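Local atomic coordinates of carbohydrate oxidase (Microdochium nivale, PDB entry 3RJA), a protein that oxidises the C1 hydroxyl of mono-, oligo- and polysaccharides to lactones, using bound FAD and reducing molecular oxygen to hydrogen peroxide. Residues Gly11-Asp15 and Ile40-Gln44; Ala237-Arg243 and Gly361-Gln366; Asp350-Gln356 and Ile386-Tyr392. All coordinates share one frame; numbering follows the deposited sequence.

Contact 1: residues Gly11-Asp15 and Ile40-Gln44; sequences GVPID and IAQTQ. With ABL ((2R,3R,4R,5R)-4,5-dihydroxy-2-(hydroxymethyl)-6-oxopiperidin-3-yl beta-D-glucopyranoside), chain H.
D15 N donates to I40 O at 2.9 Å with an N-H...O angle of 160°, and Q42 N returns a bond of the same length to P13 O. The two are unlike in geometry: the D15 amide comes in almost along the I40 carbonyl, whereas the Q42 amide sits well above the plane of the P13 carbonyl. Between them I14 and A41 face each other as a single beta bridge, with the CA of I14 leaning on I40 O and the CA of A41 on P13 O. A water then continues the pairing, accepting from I40 N and donating to D15 O at 2.6 Å. The loop G11-D15, which leaves helix 2-9 through a Schellman motif with G11 at C-prime, is thereby laid against strand 39-42, an outermost strand of the parallel sheet, whose opposite edge bonds to strand 84-87.

The D15 carboxylate is directed at Q42, the two side chains crossing at about a right angle. Its OD1 lies 2.8 Å from N5 of the bound lactam disaccharide, while OD2 rests 3.4 Å from I40 CG2. The amide of Q42, carried on an extended chain, comes close to C6A of the lactam unit, and P13 CB touches O6A of the same unit at 3.4 Å. Farther along, V12 CG1 packs on A41 CB at 3.7 Å.

T19 and I16 add hydrogen bonds to this ligand. D25 brings a second carboxylate close to that of D15, and D21 lies near the Q42 amide, so the pocket is probably markedly acidic; backbone pairing fixes the loop, and D15 and Q42 present polar groups to a second copy of the substrate analogue, bound apart from the one held by strands 352-359 and 384-392.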
loop_
_atom_site.group_PDB
_atom_site.type_symbol
_atom_site.label_atom_id
_atom_site.label_comp_id
_atom_site.label_asym_id
_atom_site.label_seq_id
_atom_site.Cartn_x
_atom_site.Cartn_y
_atom_site.Cartn_z
ATOM N N GLY A 11 28.883 -15.341 -4.722
ATOM C CA GLY A 11 28.747 -14.398 -5.833
ATOM C C GLY A 11 27.668 -13.314 -5.658
ATOM O O GLY A 11 27.268 -12.674 -6.635
ATOM N N VAL A 12 27.189 -13.099 -4.430
ATOM C CA VAL A 12 26.134 -12.098 -4.203
ATOM C C VAL A 12 26.757 -10.719 -3.991
ATOM O O VAL A 12 27.555 -10.554 -3.080
ATOM C CB VAL A 12 25.268 -12.448 -2.983
ATOM C CG1 VAL A 12 24.250 -11.346 -2.720
ATOM C CG2 VAL A 12 24.585 -13.773 -3.199
ATOM N N PRO A 13 26.401 -9.727 -4.844
ATOM C CA PRO A 13 26.941 -8.367 -4.631
ATOM C C PRO A 13 26.495 -7.806 -3.281
ATOM O O PRO A 13 25.374 -8.066 -2.819
ATOM C CB PRO A 13 26.363 -7.558 -5.792
ATOM C CG PRO A 13 25.923 -8.597 -6.817
ATOM C CD PRO A 13 25.535 -9.807 -6.036
ATOM N N ILE A 14 27.414 -7.117 -2.614
ATOM C CA ILE A 14 27.131 -6.557 -1.317
ATOM C C ILE A 14 27.421 -5.070 -1.356
ATOM O O ILE A 14 28.245 -4.646 -2.131
ATOM C CB ILE A 14 27.900 -7.276 -0.186
ATOM C CG1 ILE A 14 29.415 -7.261 -0.420
ATOM C CG2 ILE A 14 27.368 -8.719 -0.014
ATOM C CD1 ILE A 14 30.241 -7.659 0.808
ATOM N N ASP A 15 26.724 -4.273 -0.549
ATOM C CA ASP A 15 27.050 -2.856 -0.474
ATOM C C ASP A 15 28.209 -2.662 0.515
ATOM O O ASP A 15 28.335 -3.386 1.491
ATOM C CB ASP A 15 25.841 -1.995 -0.049
ATOM C CG ASP A 15 24.787 -1.849 -1.134
ATOM O OD1 ASP A 15 25.056 -2.056 -2.341
ATOM O OD2 ASP A 15 23.641 -1.494 -0.764
ATOM N N ILE A 40 24.043 -5.496 3.466
ATOM C CA ILE A 40 23.085 -5.324 2.391
ATOM C C ILE A 40 23.525 -6.111 1.149
ATOM O O ILE A 40 24.570 -5.805 0.562
ATOM C CB ILE A 40 22.898 -3.853 2.024
ATOM C CG1 ILE A 40 22.644 -2.985 3.277
ATOM C CG2 ILE A 40 21.730 -3.691 1.012
ATOM C CD1 ILE A 40 22.422 -1.472 2.923
ATOM N N ALA A 41 22.715 -7.121 0.770
ATOM C CA ALA A 41 22.888 -7.911 -0.454
ATOM C C ALA A 41 22.089 -7.239 -1.574
ATOM O O ALA A 41 20.845 -7.221 -1.537
ATOM C CB ALA A 41 22.393 -9.333 -0.263
ATOM N N GLN A 42 22.798 -6.670 -2.547
ATOM C CA GLN A 42 22.149 -5.946 -3.641
ATOM C C GLN A 42 21.989 -6.948 -4.798
ATOM O O GLN A 42 22.891 -7.086 -5.649
ATOM C CB GLN A 42 22.993 -4.748 -4.062
ATOM C CG GLN A 42 22.260 -3.753 -4.977
ATOM C CD GLN A 42 23.196 -2.719 -5.580
ATOM O OE1 GLN A 42 23.317 -1.582 -5.074
ATOM N NE2 GLN A 42 23.855 -3.092 -6.655
ATOM N N THR A 43 20.867 -7.667 -4.799
ATOM C CA THR A 43 20.724 -8.848 -5.649
ATOM C C THR A 43 20.425 -8.511 -7.103
ATOM O O THR A 43 19.743 -7.533 -7.378
ATOM C CB THR A 43 19.614 -9.793 -5.128
ATOM O OG1 THR A 43 18.364 -9.087 -5.031
ATOM C CG2 THR A 43 20.000 -10.384 -3.759
ATOM N N GLN A 44 20.868 -9.367 -8.019
ATOM C CA GLN A 44 20.595 -9.201 -9.442
ATOM C C GLN A 44 19.732 -10.340 -10.003
ATOM O O GLN A 44 19.065 -10.180 -11.026
ATOM C CB GLN A 44 21.926 -9.098 -10.238
ATOM C CG GLN A 44 22.697 -7.802 -9.971
ATOM C CD GLN A 44 22.025 -6.548 -10.587
ATOM O OE1 GLN A 44 21.211 -6.655 -11.514
ATOM N NE2 GLN A 44 22.357 -5.368 -10.062
HETATM C C1A ABL H . 28.268 -0.930 -3.357
HETATM O O1A ABL H . 28.057 -0.378 -2.252
HETATM C C2A ABL H . 29.437 -0.515 -4.252
HETATM O O2A ABL H . 29.715 0.851 -3.955
HETATM C C3A ABL H . 29.046 -0.602 -5.736
HETATM O O3A ABL H . 30.218 -0.324 -6.523
HETATM C C4A ABL H . 28.550 -1.983 -6.063
HETATM O O1 ABL H . 28.177 -2.067 -7.451
HETATM C C5A ABL H . 27.230 -2.134 -5.260
HETATM N N5 ABL H . 27.468 -1.915 -3.822
HETATM C C6A ABL H . 26.686 -3.574 -5.408
HETATM O O6A ABL H . 27.751 -4.504 -5.475
HETATM C C1 ABL H . 28.869 -2.939 -8.378
HETATM C C2 ABL H . 28.193 -2.832 -9.758
HETATM O O2 ABL H . 26.816 -3.212 -9.674
HETATM C C3 ABL H . 28.905 -3.719 -10.771
HETATM O O3 ABL H . 28.368 -3.416 -12.045
HETATM C C4 ABL H . 30.448 -3.493 -10.714
HETATM O O4 ABL H . 31.110 -4.475 -11.498
HETATM C C5 ABL H . 30.958 -3.567 -9.271
HETATM O O5 ABL H . 30.228 -2.589 -8.515
HETATM C C6 ABL H . 32.476 -3.404 -9.117
HETATM O O6 ABL H . 33.013 -2.227 -9.662
HETATM O O HOH W 1 26.445 -4.153 3.129
#

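Contact 2: residues Ala237-Arg243 and Gly361-Gln366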
loop_
_atom_site.group_PDB
_atom_site.type_symbol
_atom_site.label_atom_id
_atom_site.label_comp_id
_atom_site.label_asym_id
_atom_site.label_seq_id
_atom_site.Cartn_x
_atom_site.Cartn_y
_atom_site.Cartn_z
ATOM N N ALA A 237 -21.534 5.984 -2.092
ATOM C CA ALA A 237 -20.553 4.897 -2.182
ATOM C C ALA A 237 -21.257 3.535 -2.028
ATOM O O ALA A 237 -21.086 2.628 -2.860
ATOM C CB ALA A 237 -19.457 5.076 -1.116
ATOM N N ARG A 238 -22.076 3.402 -0.986
ATOM C CA ARG A 238 -22.611 2.087 -0.660
ATOM C C ARG A 238 -23.586 1.602 -1.724
ATOM O O ARG A 238 -23.498 0.464 -2.174
ATOM C CB ARG A 238 -23.268 2.086 0.720
ATOM C CG ARG A 238 -23.791 0.724 1.140
ATOM C CD ARG A 238 -24.327 0.757 2.559
ATOM N NE ARG A 238 -23.380 1.268 3.558
ATOM C CZ ARG A 238 -22.300 0.599 3.990
ATOM N NH1 ARG A 238 -21.992 -0.589 3.490
ATOM N NH2 ARG A 238 -21.520 1.119 4.925
ATOM N N TRP A 239 -24.460 2.491 -2.176
ATOM C CA TRP A 239 -25.608 2.071 -2.975
ATOM C C TRP A 239 -25.695 2.486 -4.438
ATOM O O TRP A 239 -26.496 1.911 -5.167
ATOM C CB TRP A 239 -26.881 2.528 -2.263
ATOM C CG TRP A 239 -27.141 1.793 -0.962
ATOM C CD1 TRP A 239 -27.330 0.436 -0.796
ATOM C CD2 TRP A 239 -27.283 2.384 0.338
ATOM N NE1 TRP A 239 -27.586 0.154 0.545
ATOM C CE2 TRP A 239 -27.563 1.334 1.255
ATOM C CE3 TRP A 239 -27.209 3.709 0.820
ATOM C CZ2 TRP A 239 -27.752 1.567 2.633
ATOM C CZ3 TRP A 239 -27.408 3.943 2.193
ATOM C CH2 TRP A 239 -27.676 2.868 3.082
ATOM N N VAL A 240 -24.909 3.486 -4.860
ATOM C CA VAL A 240 -25.120 4.147 -6.152
ATOM C C VAL A 240 -23.894 4.169 -7.063
ATOM O O VAL A 240 -24.011 3.890 -8.265
ATOM C CB VAL A 240 -25.604 5.623 -5.961
ATOM C CG1 VAL A 240 -25.967 6.287 -7.332
ATOM C CG2 VAL A 240 -26.809 5.688 -4.999
ATOM N N ALA A 241 -22.736 4.558 -6.512
ATOM C CA ALA A 241 -21.518 4.762 -7.306
ATOM C C ALA A 241 -21.267 3.644 -8.349
ATOM O O ALA A 241 -21.036 2.473 -7.992
ATOM C CB ALA A 241 -20.285 4.940 -6.388
ATOM N N PRO A 242 -21.341 3.991 -9.650
ATOM C CA PRO A 242 -21.054 2.994 -10.668
ATOM C C PRO A 242 -19.609 2.517 -10.548
ATOM O O PRO A 242 -18.780 3.193 -9.954
ATOM C CB PRO A 242 -21.271 3.758 -11.981
ATOM C CG PRO A 242 -22.262 4.830 -11.600
ATOM C CD PRO A 242 -21.807 5.254 -10.238
ATOM N N ARG A 243 -19.354 1.339 -11.086
ATOM C CA ARG A 243 -18.020 0.758 -11.202
ATOM C C ARG A 243 -16.984 1.747 -11.733
ATOM O O ARG A 243 -15.889 1.840 -11.184
ATOM C CB ARG A 243 -18.102 -0.441 -12.153
ATOM C CG ARG A 243 -16.898 -1.333 -12.119
ATOM C CD ARG A 243 -16.987 -2.420 -13.208
ATOM N NE ARG A 243 -15.732 -3.153 -13.257
ATOM C CZ ARG A 243 -15.277 -3.829 -14.306
ATOM N NH1 ARG A 243 -15.971 -3.870 -15.447
ATOM N NH2 ARG A 243 -14.107 -4.455 -14.217
ATOM N N GLY A 361 -14.919 -0.047 -0.650
ATOM C CA GLY A 361 -15.980 -1.001 -0.890
ATOM C C GLY A 361 -17.200 -0.350 -1.517
ATOM O O GLY A 361 -17.088 0.689 -2.199
ATOM N N GLY A 362 -18.371 -0.953 -1.286
ATOM C CA GLY A 362 -19.594 -0.458 -1.887
ATOM C C GLY A 362 -20.080 -1.419 -2.955
ATOM O O GLY A 362 -19.301 -2.215 -3.497
ATOM N N LYS A 363 -21.367 -1.328 -3.271
ATOM C CA LYS A 363 -22.034 -2.275 -4.169
ATOM C C LYS A 363 -21.284 -2.525 -5.497
ATOM O O LYS A 363 -21.117 -3.679 -5.917
ATOM C CB LYS A 363 -23.470 -1.808 -4.457
ATOM C CG LYS A 363 -24.341 -2.872 -5.090
ATOM C CD LYS A 363 -25.075 -2.343 -6.310
ATOM C CE LYS A 363 -26.539 -2.087 -6.034
ATOM N NZ LYS A 363 -27.288 -1.960 -7.318
ATOM N N ASN A 364 -20.860 -1.460 -6.170
ATOM C CA ASN A 364 -20.239 -1.632 -7.490
ATOM C C ASN A 364 -18.702 -1.589 -7.481
ATOM O O ASN A 364 -18.046 -1.509 -8.543
ATOM C CB ASN A 364 -20.853 -0.638 -8.484
ATOM C CG ASN A 364 -22.383 -0.746 -8.527
ATOM O OD1 ASN A 364 -22.907 -1.796 -8.848
ATOM N ND2 ASN A 364 -23.082 0.318 -8.147
ATOM N N SER A 365 -18.115 -1.654 -6.284
ATOM C CA SER A 365 -16.665 -1.631 -6.192
ATOM C C SER A 365 -16.110 -2.984 -6.606
ATOM O O SER A 365 -16.466 -4.027 -6.025
ATOM C CB SER A 365 -16.180 -1.254 -4.794
ATOM O OG SER A 365 -14.761 -1.416 -4.713
ATOM N N GLN A 366 -15.224 -2.977 -7.599
ATOM C CA GLN A 366 -14.548 -4.215 -8.002
ATOM C C GLN A 366 -13.704 -4.873 -6.862
ATOM O O GLN A 366 -13.513 -6.094 -6.832
ATOM C CB GLN A 366 -13.696 -3.932 -9.247
ATOM C CG GLN A 366 -13.305 -5.135 -10.059
ATOM C CD GLN A 366 -14.454 -6.020 -10.561
ATOM O OE1 GLN A 366 -14.235 -7.201 -10.737
ATOM N NE2 GLN A 366 -15.647 -5.474 -10.799
HETATM O O HOH W 2 -18.488 2.355 -3.954
HETATM O O HOH W 3 -21.176 1.241 -5.550
HETATM O O HOH W 4 -25.973 0.268 -8.197
#
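K363 N donates to R238 O, one of the last carbonyls of the helix, at 3.0 Å, and N364 ND2 to A241 O at the same length, joining the end of helix 223-239 to the loop after strand 352-359. The A241 oxygen lies in the plane of the N364 amide, but ND2 stands well above the A241 carbonyl plane. A chi1 of -54° sets N364 CG beside the backbone N, which turns ND2 to A241 O.

Water supplies a second layer. One molecule accepts from N364 N and lies within bonding distance of A237 O and A241 O; another accepts from both K363 NZ and N364 ND2.

Weaker contacts complete the fit. G362 CA lies 3.6 Å from A237 O, in a type I turn from G362 to S365 closed by S365 N to G362 O. R243 CA rests on N364 O at 3.5 Å. The extended R243 side chain crosses that of Q366 obliquely, without a hydrogen bond between them; R243 NE bonds weakly to M152 O.

At the C-terminus of helix 223-239, R238 O is thus met by K363 N and A237 O by water, while N364 binds the carbonyl of A241 just past the helix.

Contact 3: residues Asp350-Gln356 and Ile386-Tyr392; sequences DRFWFYQ and IQFYDRY. With ABL ((2R,3R,4R,5R)-4,5-dihydroxy-2-(hydroxymethyl)-6-oxopiperidin-3-yl beta-D-glucopyranoside), chain G.
R351 threads its side chain between Y392 and D390. Its CB stands over the centre of the Y392 ring, 3.7 Å from the centroid and 3° off the normal, a CH-pi contact. R351 CG stays over that face, 3.2 Å from D390 OD1, and the bend at chi2 then carries CD past Y392 OH. R351 NE donates to D390 OD1 at 2.7 Å, with an N-H...O angle of 170° and on the syn lone pair, as R351 NH1 reaches D390 OD2 at 3.0 Å. Guanidinium and carboxylate are nearly coplanar, a side-on salt bridge with one nitrogen to each oxygen. The last nitrogen, R351 NH2, turns back to D350 OD1 at 2.8 Å. Gripped along two edges, the guanidinium is held flat, with Y392 OH over one face; that hydroxyl is bonded to S402, and D390 OD2 to Y398.

Strands 352-359 and 384-392 run antiparallel in the large sheet of the substrate domain. F352-R391, F354-Y389 and Q356-Q387 are hydrogen-bonded pairs, W353-D390 and Y355-F388 non-hydrogen-bonded ones. W353 and F388 reach helix 403-414, while the other face lines part of the sugar pocket near the flavin.

On that pocket face Y389 CB sits over the F354 ring, 3.5 Å from its centroid; the two rings are near parallel but slid apart. Q387 NE2 comes to the F354 edge, and Q387 OE1 is hydrogen-bonded to Y72 OH. R391 bends at chi3, laying one guanidinium face against F352 CD2. R391 NH1 donates to O2 of the bound substrate analogue at 2.8 Å and NH2 to O3, nearly straight at 177°. E317 pairs with R391 NH1 and bonds Y389 OH, which in turn accepts from O6A of the sugar at 3.0 Å.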
loop_
_atom_site.group_PDB
_atom_site.type_symbol
_atom_site.label_atom_id
_atom_site.label_comp_id
_atom_site.label_asym_id
_atom_site.label_seq_id
_atom_site.Cartn_x
_atom_site.Cartn_y
_atom_site.Cartn_z
ATOM N N ASP A 350 1.617 23.313 13.289
ATOM C CA ASP A 350 3.072 23.263 13.336
ATOM C C ASP A 350 3.690 22.277 12.337
ATOM O O ASP A 350 4.915 22.318 12.101
ATOM C CB ASP A 350 3.591 23.013 14.759
ATOM C CG ASP A 350 3.194 21.668 15.300
ATOM O OD1 ASP A 350 2.047 21.214 15.075
ATOM O OD2 ASP A 350 4.038 21.054 15.984
ATOM N N ARG A 351 2.866 21.419 11.723
ATOM C CA ARG A 351 3.387 20.583 10.639
ATOM C C ARG A 351 2.280 20.245 9.609
ATOM O O ARG A 351 1.111 20.495 9.870
ATOM C CB ARG A 351 4.048 19.314 11.215
ATOM C CG ARG A 351 3.052 18.271 11.689
ATOM C CD ARG A 351 2.417 18.651 13.009
ATOM N NE ARG A 351 1.954 17.456 13.693
ATOM C CZ ARG A 351 1.642 17.393 14.979
ATOM N NH1 ARG A 351 1.235 16.241 15.476
ATOM N NH2 ARG A 351 1.759 18.485 15.772
ATOM N N PHE A 352 2.665 19.702 8.458
ATOM C CA PHE A 352 1.697 19.243 7.456
ATOM C C PHE A 352 0.998 17.943 7.915
ATOM O O PHE A 352 1.635 17.041 8.488
ATOM C CB PHE A 352 2.414 19.008 6.134
ATOM C CG PHE A 352 1.535 18.489 5.043
ATOM C CD1 PHE A 352 0.475 19.243 4.565
ATOM C CD2 PHE A 352 1.774 17.224 4.481
ATOM C CE1 PHE A 352 -0.350 18.755 3.551
ATOM C CE2 PHE A 352 0.958 16.716 3.451
ATOM C CZ PHE A 352 -0.103 17.487 2.984
ATOM N N TRP A 353 -0.309 17.862 7.703
ATOM C CA TRP A 353 -1.026 16.614 7.937
ATOM C C TRP A 353 -2.111 16.499 6.884
ATOM O O TRP A 353 -2.549 17.518 6.340
ATOM C CB TRP A 353 -1.615 16.505 9.362
ATOM C CG TRP A 353 -2.649 17.567 9.721
ATOM C CD1 TRP A 353 -2.437 18.708 10.480
ATOM C CD2 TRP A 353 -4.046 17.589 9.361
ATOM N NE1 TRP A 353 -3.603 19.429 10.590
ATOM C CE2 TRP A 353 -4.604 18.782 9.909
ATOM C CE3 TRP A 353 -4.875 16.732 8.614
ATOM C CZ2 TRP A 353 -5.970 19.124 9.757
ATOM C CZ3 TRP A 353 -6.223 17.078 8.440
ATOM C CH2 TRP A 353 -6.754 18.277 9.000
ATOM N N PHE A 354 -2.536 15.259 6.613
ATOM C CA PHE A 354 -3.729 14.996 5.828
ATOM C C PHE A 354 -4.479 13.736 6.305
ATOM O O PHE A 354 -3.925 12.899 7.034
ATOM C CB PHE A 354 -3.408 14.948 4.329
ATOM C CG PHE A 354 -2.622 13.733 3.902
ATOM C CD1 PHE A 354 -3.251 12.499 3.750
ATOM C CD2 PHE A 354 -1.248 13.837 3.613
ATOM C CE1 PHE A 354 -2.523 11.366 3.326
ATOM C CE2 PHE A 354 -0.512 12.731 3.187
ATOM C CZ PHE A 354 -1.155 11.483 3.045
ATOM N N TYR A 355 -5.749 13.630 5.915
ATOM C CA TYR A 355 -6.441 12.332 5.909
ATOM C C TYR A 355 -6.939 12.098 4.477
ATOM O O TYR A 355 -7.139 13.040 3.714
ATOM C CB TYR A 355 -7.615 12.291 6.898
ATOM C CG TYR A 355 -8.746 13.221 6.505
ATOM C CD1 TYR A 355 -9.689 12.834 5.558
ATOM C CD2 TYR A 355 -8.861 14.505 7.078
ATOM C CE1 TYR A 355 -10.720 13.677 5.194
ATOM C CE2 TYR A 355 -9.890 15.363 6.725
ATOM C CZ TYR A 355 -10.815 14.938 5.777
ATOM O OH TYR A 355 -11.836 15.758 5.386
ATOM N N GLN A 356 -7.130 10.836 4.122
ATOM C CA GLN A 356 -7.824 10.446 2.896
ATOM C C GLN A 356 -8.865 9.430 3.279
ATOM O O GLN A 356 -8.558 8.454 3.977
ATOM C CB GLN A 356 -6.858 9.854 1.864
ATOM C CG GLN A 356 -5.794 10.840 1.450
ATOM C CD GLN A 356 -4.686 10.250 0.627
ATOM O OE1 GLN A 356 -4.155 10.897 -0.288
ATOM N NE2 GLN A 356 -4.310 9.029 0.947
ATOM N N ILE A 386 -8.959 4.349 5.177
ATOM C CA ILE A 386 -8.682 5.686 5.681
ATOM C C ILE A 386 -7.217 5.790 6.022
ATOM O O ILE A 386 -6.685 4.940 6.742
ATOM C CB ILE A 386 -9.550 6.009 6.937
ATOM C CG1 ILE A 386 -11.049 5.920 6.583
ATOM C CG2 ILE A 386 -9.177 7.379 7.550
ATOM C CD1 ILE A 386 -11.997 6.036 7.823
ATOM N N GLN A 387 -6.578 6.827 5.493
ATOM C CA GLN A 387 -5.202 7.148 5.826
ATOM C C GLN A 387 -5.122 8.456 6.618
ATOM O O GLN A 387 -5.785 9.453 6.266
ATOM C CB GLN A 387 -4.320 7.224 4.564
ATOM C CG GLN A 387 -2.838 7.509 4.933
ATOM C CD GLN A 387 -1.856 7.357 3.790
ATOM O OE1 GLN A 387 -0.661 7.128 4.024
ATOM N NE2 GLN A 387 -2.337 7.529 2.537
ATOM N N PHE A 388 -4.311 8.421 7.685
ATOM C CA PHE A 388 -3.966 9.549 8.536
ATOM C C PHE A 388 -2.455 9.704 8.435
ATOM O O PHE A 388 -1.724 8.728 8.609
ATOM C CB PHE A 388 -4.282 9.232 10.008
ATOM C CG PHE A 388 -5.745 9.023 10.315
ATOM C CD1 PHE A 388 -6.590 10.114 10.569
ATOM C CD2 PHE A 388 -6.258 7.744 10.398
ATOM C CE1 PHE A 388 -7.938 9.919 10.877
ATOM C CE2 PHE A 388 -7.601 7.525 10.707
ATOM C CZ PHE A 388 -8.449 8.618 10.950
ATOM N N TYR A 389 -1.982 10.915 8.164
ATOM C CA TYR A 389 -0.546 11.161 7.841
ATOM C C TYR A 389 -0.115 12.476 8.503
ATOM O O TYR A 389 -0.819 13.470 8.379
ATOM C CB TYR A 389 -0.376 11.305 6.343
ATOM C CG TYR A 389 0.995 10.991 5.757
ATOM C CD1 TYR A 389 1.305 9.702 5.328
ATOM C CD2 TYR A 389 1.961 11.993 5.564
ATOM C CE1 TYR A 389 2.526 9.400 4.749
ATOM C CE2 TYR A 389 3.202 11.690 4.964
ATOM C CZ TYR A 389 3.459 10.383 4.565
ATOM O OH TYR A 389 4.660 10.036 3.987
ATOM N N ASP A 390 1.031 12.452 9.174
ATOM C CA ASP A 390 1.510 13.525 10.033
ATOM C C ASP A 390 2.996 13.779 9.722
ATOM O O ASP A 390 3.873 13.034 10.157
ATOM C CB ASP A 390 1.329 13.079 11.474
ATOM C CG ASP A 390 1.604 14.174 12.481
ATOM O OD1 ASP A 390 1.917 15.323 12.057
ATOM O OD2 ASP A 390 1.527 13.854 13.707
ATOM N N ARG A 391 3.268 14.826 8.957
ATOM C CA ARG A 391 4.609 15.017 8.414
ATOM C C ARG A 391 5.351 16.320 8.829
ATOM O O ARG A 391 4.889 17.419 8.565
ATOM C CB ARG A 391 4.578 14.915 6.883
ATOM C CG ARG A 391 5.934 15.187 6.257
ATOM C CD ARG A 391 5.976 14.909 4.778
ATOM N NE ARG A 391 5.378 15.949 3.937
ATOM C CZ ARG A 391 4.641 15.695 2.833
ATOM N NH1 ARG A 391 4.327 14.426 2.450
ATOM N NH2 ARG A 391 4.176 16.711 2.110
ATOM N N TYR A 392 6.529 16.149 9.428
ATOM C CA TYR A 392 7.448 17.236 9.730
ATOM C C TYR A 392 8.501 17.389 8.623
ATOM O O TYR A 392 8.656 16.506 7.748
ATOM C CB TYR A 392 8.127 16.975 11.068
ATOM C CG TYR A 392 7.240 17.235 12.269
ATOM C CD1 TYR A 392 6.257 16.313 12.647
ATOM C CD2 TYR A 392 7.379 18.417 13.028
ATOM C CE1 TYR A 392 5.445 16.534 13.747
ATOM C CE2 TYR A 392 6.571 18.664 14.128
ATOM C CZ TYR A 392 5.606 17.729 14.482
ATOM O OH TYR A 392 4.821 17.951 15.572
HETATM C C1A ABL G . -0.387 7.419 0.002
HETATM O O1A ABL G . -0.775 6.241 0.176
HETATM C C2A ABL G . -1.263 8.437 -0.757
HETATM O O2A ABL G . -1.973 7.724 -1.768
HETATM C C3A ABL G . -0.456 9.606 -1.377
HETATM O O3A ABL G . -1.417 10.623 -1.756
HETATM C C4A ABL G . 0.469 10.192 -0.328
HETATM O O1 ABL G . 1.215 11.323 -0.845
HETATM C C5A ABL G . 1.492 9.094 0.125
HETATM N N5 ABL G . 0.807 7.827 0.495
HETATM C C6A ABL G . 2.305 9.516 1.376
HETATM O O6A ABL G . 3.594 8.879 1.463
HETATM C C1 ABL G . 0.759 12.675 -0.550
HETATM C C2 ABL G . 1.943 13.672 -0.621
HETATM O O2 ABL G . 2.940 13.263 0.323
HETATM C C3 ABL G . 1.430 15.089 -0.335
HETATM O O3 ABL G . 2.483 16.050 -0.411
HETATM C C4 ABL G . 0.263 15.414 -1.322
HETATM O O4 ABL G . -0.255 16.722 -1.125
HETATM C C5 ABL G . -0.857 14.378 -1.160
HETATM O O5 ABL G . -0.298 13.067 -1.413
HETATM C C6 ABL G . -2.060 14.663 -2.067
HETATM O O6 ABL G . -1.741 14.794 -3.415
#

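Contacts 1 and 3 are buried and each lines a sugar site, whereas contact 2 is only partly buried and touches no sugar. Contact 3 pairs neighbouring strands of the eight-stranded sheet close to the flavin; contact 1 lays a loop on an outer strand of the parallel sheet, and the centres of contacts 1 and 3 lie 36 Å apart. Contacts 2 and 3 are joined through the chain: 361-366 lies in the connection between strands 352-359 and 384-392, and nearest atoms are about 9 Å apart. Chemistry follows place, with aromatic rings and arginine facing the substrate analogue in contact 3, carboxylate and amide in contact 1, and carbonyls bridged by water in contact 2.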